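PDB 2J4D: cryptochrome DASH from Arabidopsis thaliana, which repairs cyclobutane pyrimidine dimers in single-stranded DNA, binds DNA without sequence specificity, carries FAD and a folate light antenna, and may act as a photoreceptor. Local coordinates for residues 341-345 / 429-433; 398-403 / 432-437. One frame throughout, in Å; residues are numbered along the deposited sequence.

Interaction 1: residues 341-345 / 429-433. With MHF (5,10-methenyl-6,7,8-trihydrofolic acid), chain D.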
loop_
_atom_site.group_PDB
_atom_site.type_symbol
_atom_site.label_atom_id
_atom_site.label_comp_id
_atom_site.label_asym_id
_atom_site.label_seq_id
_atom_site.Cartn_x
_atom_site.Cartn_y
_atom_site.Cartn_z
ATOM N N ASN A 341 -8.137 -0.671 -17.831
ATOM C CA ASN A 341 -6.877 -1.291 -18.197
ATOM C C ASN A 341 -5.899 -0.430 -18.989
ATOM O O ASN A 341 -4.787 -0.865 -19.261
ATOM C CB ASN A 341 -7.135 -2.612 -18.918
ATOM C CG ASN A 341 -7.892 -3.594 -18.051
ATOM O OD1 ASN A 341 -7.669 -3.663 -16.843
ATOM N ND2 ASN A 341 -8.780 -4.370 -18.660
ATOM N N SER A 342 -6.284 0.789 -19.351
ATOM C CA SER A 342 -5.331 1.641 -20.071
ATOM C C SER A 342 -4.217 2.015 -19.079
ATOM O O SER A 342 -3.133 2.481 -19.457
ATOM C CB SER A 342 -6.012 2.906 -20.614
ATOM O OG SER A 342 -6.430 3.764 -19.572
ATOM N N LEU A 343 -4.493 1.786 -17.802
ATOM C CA LEU A 343 -3.533 2.055 -16.739
ATOM C C LEU A 343 -2.326 1.127 -16.865
ATOM O O LEU A 343 -1.233 1.442 -16.389
ATOM C CB LEU A 343 -4.200 1.830 -15.374
ATOM C CG LEU A 343 -3.353 1.937 -14.100
ATOM C CD1 LEU A 343 -2.765 3.343 -13.944
ATOM C CD2 LEU A 343 -4.236 1.612 -12.897
ATOM N N PHE A 344 -2.523 -0.015 -17.516
ATOM C CA PHE A 344 -1.456 -0.997 -17.654
ATOM C C PHE A 344 -0.866 -1.123 -19.055
ATOM O O PHE A 344 0.116 -1.838 -19.256
ATOM C CB PHE A 344 -1.980 -2.362 -17.216
ATOM C CG PHE A 344 -2.714 -2.334 -15.900
ATOM C CD1 PHE A 344 -2.034 -2.064 -14.718
ATOM C CD2 PHE A 344 -4.083 -2.603 -15.843
ATOM C CE1 PHE A 344 -2.703 -2.067 -13.483
ATOM C CE2 PHE A 344 -4.771 -2.610 -14.618
ATOM C CZ PHE A 344 -4.083 -2.343 -13.433
ATOM N N HIS A 345 -1.464 -0.433 -20.016
ATOM C CA HIS A 345 -1.018 -0.500 -21.405
ATOM C C HIS A 345 0.179 0.391 -21.687
ATOM O O HIS A 345 0.317 1.464 -21.095
ATOM C CB HIS A 345 -2.189 -0.148 -22.323
ATOM C CG HIS A 345 -3.317 -1.130 -22.248
ATOM N ND1 HIS A 345 -4.623 -0.793 -22.522
ATOM C CD2 HIS A 345 -3.330 -2.446 -21.924
ATOM C CE1 HIS A 345 -5.393 -1.855 -22.366
ATOM N NE2 HIS A 345 -4.634 -2.872 -22.005
ATOM N N TYR A 429 1.000 1.873 -10.733
ATOM C CA TYR A 429 0.868 2.125 -12.154
ATOM C C TYR A 429 0.461 3.567 -12.422
ATOM O O TYR A 429 0.832 4.140 -13.444
ATOM C CB TYR A 429 -0.115 1.119 -12.747
ATOM C CG TYR A 429 0.505 -0.258 -12.820
ATOM C CD1 TYR A 429 1.277 -0.636 -13.927
ATOM C CD2 TYR A 429 0.388 -1.162 -11.753
ATOM C CE1 TYR A 429 1.918 -1.872 -13.973
ATOM C CE2 TYR A 429 1.035 -2.410 -11.787
ATOM C CZ TYR A 429 1.797 -2.753 -12.902
ATOM O OH TYR A 429 2.452 -3.965 -12.957
ATOM N N GLY A 430 -0.286 4.157 -11.490
ATOM C CA GLY A 430 -0.689 5.541 -11.649
ATOM C C GLY A 430 0.549 6.420 -11.691
ATOM O O GLY A 430 0.758 7.189 -12.635
ATOM N N ASN A 431 1.390 6.300 -10.670
ATOM C CA ASN A 431 2.606 7.098 -10.621
ATOM C C ASN A 431 3.561 6.758 -11.767
ATOM O O ASN A 431 4.234 7.651 -12.291
ATOM C CB ASN A 431 3.299 6.925 -9.271
ATOM C CG ASN A 431 2.705 7.813 -8.190
ATOM O OD1 ASN A 431 2.958 9.016 -8.152
ATOM N ND2 ASN A 431 1.902 7.223 -7.308
ATOM N N TRP A 432 3.627 5.488 -12.167
ATOM C CA TRP A 432 4.501 5.120 -13.280
ATOM C C TRP A 432 4.041 5.754 -14.598
ATOM O O TRP A 432 4.874 6.236 -15.368
ATOM C CB TRP A 432 4.604 3.592 -13.451
ATOM C CG TRP A 432 5.721 2.978 -12.651
ATOM C CD1 TRP A 432 5.638 2.434 -11.397
ATOM C CD2 TRP A 432 7.105 2.913 -13.023
ATOM N NE1 TRP A 432 6.885 2.043 -10.966
ATOM C CE2 TRP A 432 7.803 2.325 -11.944
ATOM C CE3 TRP A 432 7.824 3.299 -14.163
ATOM C CZ2 TRP A 432 9.190 2.114 -11.970
ATOM C CZ3 TRP A 432 9.201 3.091 -14.188
ATOM C CH2 TRP A 432 9.868 2.505 -13.097
ATOM N N THR A 433 2.733 5.771 -14.867
ATOM C CA THR A 433 2.259 6.374 -16.112
ATOM C C THR A 433 2.631 7.847 -16.127
ATOM O O THR A 433 3.026 8.385 -17.169
ATOM C CB THR A 433 0.729 6.246 -16.302
ATOM O OG1 THR A 433 0.045 6.925 -15.244
ATOM C CG2 THR A 433 0.323 4.791 -16.325
HETATM N N1 MHF D . -2.154 -5.710 -9.926
HETATM C C2 MHF D . -3.392 -5.700 -9.324
HETATM N NA2 MHF D . -3.466 -5.645 -7.963
HETATM N N3 MHF D . -4.523 -5.746 -10.047
HETATM C C4 MHF D . -4.491 -5.828 -11.412
HETATM O O4 MHF D . -5.544 -5.879 -12.061
HETATM C C4A MHF D . -3.228 -5.860 -12.072
HETATM N N5 MHF D . -3.073 -5.987 -13.477
HETATM C C6 MHF D . -1.760 -6.370 -14.101
HETATM C C7 MHF D . -0.679 -5.506 -13.411
HETATM N N8 MHF D . -0.799 -5.798 -11.944
HETATM C C8A MHF D . -2.047 -5.788 -11.304
HETATM C C9 MHF D . -1.926 -6.146 -15.631
HETATM N N10 MHF D . -3.263 -5.512 -15.723
HETATM C C11 MHF D . -4.037 -6.012 -14.579
HETATM C C12 MHF D . -5.357 -6.086 -19.434
HETATM C C13 MHF D . -4.015 -5.599 -19.403
HETATM C C14 MHF D . -3.340 -5.443 -18.193
HETATM C C15 MHF D . -3.971 -5.768 -16.963
HETATM C C16 MHF D . -5.327 -6.285 -16.995
HETATM C C17 MHF D . -6.007 -6.443 -18.219
HETATM C C MHF D . -6.057 -6.185 -20.743
HETATM O O MHF D . -5.466 -5.844 -21.761
HETATM N N MHF D . -7.334 -6.624 -20.824
HETATM C CA MHF D . -8.005 -6.682 -22.123
HETATM C CB MHF D . -9.075 -7.773 -22.127
HETATM C CG MHF D . -8.544 -9.158 -21.857
HETATM C CD MHF D . -7.490 -9.572 -22.859
HETATM O OE1 MHF D . -7.849 -9.799 -24.034
HETATM O OE2 MHF D . -6.300 -9.650 -22.476
HETATM C CT MHF D . -8.657 -5.333 -22.439
HETATM O O1 MHF D . -8.792 -4.506 -21.513
HETATM O O2 MHF D . -9.035 -5.112 -23.609
#

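Interaction 2: residues 398-403 / 432-437. With FAD (flavin-adenine dinucleotide), chain C.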
loop_
_atom_site.group_PDB
_atom_site.type_symbol
_atom_site.label_atom_id
_atom_site.label_comp_id
_atom_site.label_asym_id
_atom_site.label_seq_id
_atom_site.Cartn_x
_atom_site.Cartn_y
_atom_site.Cartn_z
ATOM N N CYS A 398 12.461 6.040 -11.886
ATOM C CA CYS A 398 11.463 5.884 -12.945
ATOM C C CYS A 398 11.914 6.672 -14.178
ATOM O O CYS A 398 11.903 6.166 -15.310
ATOM C CB CYS A 398 10.099 6.407 -12.471
ATOM S SG CYS A 398 8.918 6.691 -13.820
ATOM N N SER A 399 12.305 7.920 -13.959
ATOM C CA SER A 399 12.770 8.759 -15.061
ATOM C C SER A 399 14.001 8.128 -15.717
ATOM O O SER A 399 14.114 8.084 -16.938
ATOM C CB SER A 399 13.124 10.160 -14.544
ATOM O OG SER A 399 13.562 10.997 -15.604
ATOM N N PHE A 400 14.921 7.630 -14.898
ATOM C CA PHE A 400 16.132 7.011 -15.426
ATOM C C PHE A 400 15.831 5.818 -16.337
ATOM O O PHE A 400 16.376 5.703 -17.446
ATOM C CB PHE A 400 17.036 6.547 -14.284
ATOM C CG PHE A 400 18.364 6.017 -14.749
ATOM C CD1 PHE A 400 19.395 6.890 -15.087
ATOM C CD2 PHE A 400 18.578 4.646 -14.868
ATOM C CE1 PHE A 400 20.624 6.405 -15.536
ATOM C CE2 PHE A 400 19.803 4.148 -15.316
ATOM C CZ PHE A 400 20.829 5.032 -15.651
ATOM N N LEU A 401 14.969 4.923 -15.868
ATOM C CA LEU A 401 14.623 3.745 -16.649
ATOM C C LEU A 401 13.965 4.093 -17.965
ATOM O O LEU A 401 14.295 3.525 -19.012
ATOM C CB LEU A 401 13.693 2.828 -15.854
ATOM C CG LEU A 401 13.301 1.560 -16.622
ATOM C CD1 LEU A 401 13.246 0.387 -15.661
ATOM C CD2 LEU A 401 11.966 1.759 -17.336
ATOM N N VAL A 402 13.027 5.028 -17.911
ATOM C CA VAL A 402 12.293 5.438 -19.094
ATOM C C VAL A 402 13.054 6.350 -20.051
ATOM O O VAL A 402 13.089 6.103 -21.254
ATOM C CB VAL A 402 10.979 6.163 -18.704
ATOM C CG1 VAL A 402 10.317 6.761 -19.944
ATOM C CG2 VAL A 402 10.032 5.192 -18.011
ATOM N N ARG A 403 13.659 7.400 -19.511
ATOM C CA ARG A 403 14.346 8.380 -20.341
ATOM C C ARG A 403 15.827 8.167 -20.622
ATOM O O ARG A 403 16.279 8.391 -21.740
ATOM C CB ARG A 403 14.113 9.772 -19.750
ATOM C CG ARG A 403 12.627 10.087 -19.614
ATOM C CD ARG A 403 12.349 11.554 -19.334
ATOM N NE ARG A 403 10.925 11.846 -19.488
ATOM C CZ ARG A 403 9.985 11.401 -18.661
ATOM N NH1 ARG A 403 10.332 10.655 -17.623
ATOM N NH2 ARG A 403 8.706 11.678 -18.880
ATOM N N TRP A 432 3.627 5.488 -12.167
ATOM C CA TRP A 432 4.501 5.120 -13.280
ATOM C C TRP A 432 4.041 5.754 -14.598
ATOM O O TRP A 432 4.874 6.236 -15.368
ATOM C CB TRP A 432 4.604 3.592 -13.451
ATOM C CG TRP A 432 5.721 2.978 -12.651
ATOM C CD1 TRP A 432 5.638 2.434 -11.397
ATOM C CD2 TRP A 432 7.105 2.913 -13.023
ATOM N NE1 TRP A 432 6.885 2.043 -10.966
ATOM C CE2 TRP A 432 7.803 2.325 -11.944
ATOM C CE3 TRP A 432 7.824 3.299 -14.163
ATOM C CZ2 TRP A 432 9.190 2.114 -11.970
ATOM C CZ3 TRP A 432 9.201 3.091 -14.188
ATOM C CH2 TRP A 432 9.868 2.505 -13.097
ATOM N N THR A 433 2.733 5.771 -14.867
ATOM C CA THR A 433 2.259 6.374 -16.112
ATOM C C THR A 433 2.631 7.847 -16.127
ATOM O O THR A 433 3.026 8.385 -17.169
ATOM C CB THR A 433 0.729 6.246 -16.302
ATOM O OG1 THR A 433 0.045 6.925 -15.244
ATOM C CG2 THR A 433 0.323 4.791 -16.325
ATOM N N TYR A 434 2.505 8.499 -14.972
ATOM C CA TYR A 434 2.869 9.905 -14.848
ATOM C C TYR A 434 4.353 10.084 -15.162
ATOM O O TYR A 434 4.723 10.852 -16.052
ATOM C CB TYR A 434 2.582 10.404 -13.430
ATOM C CG TYR A 434 1.247 11.091 -13.290
ATOM C CD1 TYR A 434 0.081 10.498 -13.779
ATOM C CD2 TYR A 434 1.144 12.338 -12.676
ATOM C CE1 TYR A 434 -1.155 11.130 -13.663
ATOM C CE2 TYR A 434 -0.087 12.980 -12.553
ATOM C CZ TYR A 434 -1.231 12.370 -13.048
ATOM O OH TYR A 434 -2.452 12.993 -12.926
ATOM N N GLY A 435 5.198 9.360 -14.431
ATOM C CA GLY A 435 6.632 9.450 -14.643
ATOM C C GLY A 435 7.071 9.096 -16.051
ATOM O O GLY A 435 8.030 9.664 -16.573
ATOM N N ALA A 436 6.367 8.161 -16.676
ATOM C CA ALA A 436 6.696 7.729 -18.025
ATOM C C ALA A 436 6.132 8.683 -19.076
ATOM O O ALA A 436 6.415 8.538 -20.261
ATOM C CB ALA A 436 6.168 6.325 -18.263
ATOM N N GLY A 437 5.330 9.646 -18.634
ATOM C CA GLY A 437 4.735 10.602 -19.548
ATOM C C GLY A 437 3.579 10.065 -20.374
ATOM O O GLY A 437 3.299 10.581 -21.456
HETATM P PA FAD C . 4.452 10.257 2.707
HETATM O O1A FAD C . 4.542 10.168 4.178
HETATM O O2A FAD C . 5.162 11.341 1.988
HETATM O O5B FAD C . 2.909 10.330 2.256
HETATM C C5B FAD C . 1.860 9.890 3.146
HETATM C C4B FAD C . 0.927 8.961 2.362
HETATM O O4B FAD C . 0.406 9.681 1.246
HETATM C C3B FAD C . 1.592 7.722 1.773
HETATM O O3B FAD C . 1.764 6.687 2.727
HETATM C C2B FAD C . 0.656 7.400 0.649
HETATM O O2B FAD C . -0.437 6.580 0.998
HETATM C C1B FAD C . 0.246 8.789 0.130
HETATM N N9A FAD C . 1.048 9.304 -1.000
HETATM C C8A FAD C . 2.123 10.169 -0.950
HETATM N N7A FAD C . 2.615 10.441 -2.151
HETATM C C5A FAD C . 1.824 9.727 -3.024
HETATM C C6A FAD C . 1.847 9.595 -4.433
HETATM N N6A FAD C . 2.704 10.216 -5.232
HETATM N N1A FAD C . 0.894 8.770 -5.009
HETATM C C2A FAD C . -0.013 8.106 -4.219
HETATM N N3A FAD C . -0.088 8.188 -2.869
HETATM C C4A FAD C . 0.857 8.998 -2.319
HETATM N N1 FAD C . 2.640 4.519 -3.272
HETATM C C2 FAD C . 1.939 3.419 -2.824
HETATM O O2 FAD C . 1.232 3.484 -1.836
HETATM N N3 FAD C . 2.062 2.216 -3.536
HETATM C C4 FAD C . 2.853 2.060 -4.672
HETATM O O4 FAD C . 2.923 0.964 -5.258
HETATM C C4X FAD C . 3.571 3.193 -5.126
HETATM N N5 FAD C . 4.396 3.128 -6.260
HETATM C C5X FAD C . 5.009 4.276 -6.766
HETATM C C6 FAD C . 5.730 4.232 -7.967
HETATM C C7 FAD C . 6.364 5.374 -8.507
HETATM C C7M FAD C . 7.124 5.259 -9.807
HETATM C C8 FAD C . 6.259 6.620 -7.789
HETATM C C8M FAD C . 6.908 7.900 -8.291
HETATM C C9 FAD C . 5.535 6.677 -6.582
HETATM C C9A FAD C . 4.897 5.519 -6.045
HETATM N N10 FAD C . 4.161 5.547 -4.824
HETATM C C10 FAD C . 3.440 4.411 -4.395
HETATM C "C1'" FAD C . 3.808 6.859 -4.191
HETATM C "C2'" FAD C . 4.768 7.389 -3.107
HETATM O "O2'" FAD C . 6.098 7.374 -3.596
HETATM C "C3'" FAD C . 4.669 6.520 -1.856
HETATM O "O3'" FAD C . 3.309 6.463 -1.382
HETATM C "C4'" FAD C . 5.509 7.012 -0.664
HETATM O "O4'" FAD C . 6.897 7.017 -1.001
HETATM C "C5'" FAD C . 5.268 6.091 0.526
HETATM O "O5'" FAD C . 6.020 6.545 1.654
HETATM P P FAD C . 5.472 7.468 2.809
HETATM O O1P FAD C . 4.361 6.715 3.413
HETATM O O2P FAD C . 6.589 7.787 3.740
HETATM O O3P FAD C . 5.062 8.863 2.170
#

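Interaction 1: residues 341-345 / 429-433
In the folate antenna pocket, Phe344 and Tyr429 meet as a T-shaped pair. Phe344 turns its edge to the Tyr429 face, with centroids 5.0 Å apart and planes at 79°. Phe344 CD1 makes the closest approach, 3.6 Å from Tyr429 CG. One face of the Phe344 ring lies against the antenna, where Phe344 CD2 is 3.0 Å from MHF N10. Leu343 CB lies over the other face. Tyr429 lies on helix 425-436 of the FAD-binding domain. Tyr429 OH sits 3.5 Å from MHF C7 and hydrogen-bonds Glu417, which also bonds the folate. Without this phenol ring, as with an alanine here, the Phe344 edge would probably lose its aromatic partner and Glu417 the hydroxyl. The Leu343 side chain crosses that of Tyr429 at about a right angle and puts Leu343 CG 3.6 Å from Tyr429 CB. Thr433 CG2 packs near Leu343 O, a buried oxygen with no polar partner in the model. Beyond the ring pair, two nearly straight bonds hold the folate tail. Asn341 ND2 gives one to MHF O1 at 2.9 Å. His345 NE2 gives the other to MHF O at 3.1 Å.

Interaction 2: residues 398-403 / 432-437
Gly435 O takes two hydrogen bonds from the Arg403 guanidinium. Arg403 NH1 gives the shorter, 2.7 Å from Gly435 O, nearly along the C=O axis and close to the guanidinium plane. Arg403 NH2 is 3.1 Å from Gly435 O, a weak bond bent to 132°. The Arg403 chain runs extended from CG to NE, which carries the guanidinium across to the other helix. The carbonyl it reaches lies near the end of helix 425-436. There Gly437 leaves the helix with positive phi in a Schellman motif, and its N bonds Tyr434 O. Helices 391-404 and 425-436 belong to the all-helical FAD-binding domain; the short segments cross at -57°, with their axes 9.5 Å apart. Nearer the flavin, Cys398 packs on Trp432. With chi1 at 164°, anti to the backbone N, Cys398 SG is directed to the indole and makes an oblique sulfur-aromatic contact, 3.6 Å from Trp432 CE3. Cys398 CB lies over the six-membered ring in a CH-pi contact. Gly435, with no side chain, leaves room for the sulfur: Cys398 SG is 3.7 Å from Gly435 CA. Val402 CG2 meets Ala436 CB at 4.0 Å and lies at the Trp432 edge. Trp432 also borders the flavin: Trp432 NE1 is 3.4 Å from the methyl C7M of FAD. Phe416 of helix 409-419 packs edge-to-face with the indole.

How the interactions relate
Both interactions use helix 425-436 and share Trp432 and Thr433, and their centres lie 11 Å apart. Interaction 1 is fully buried. It joins the helix to the loop after helix 317-339, and no hydrogen bond crosses between its segments; polar bonds run to the antenna instead. Interaction 2 is only partly buried and buries more surface, 336 Å² against 218 Å². It pairs two helices by apolar packing, with an arginine-to-carbonyl grip near the helix end. The shared residues change role: Thr433 touches Leu343 in interaction 1 but takes no part in interaction 2, whereas Trp432 does the reverse, taking part in interaction 2 alone. The helix meets the folate at Tyr429 and FAD at Asn431 and Trp432.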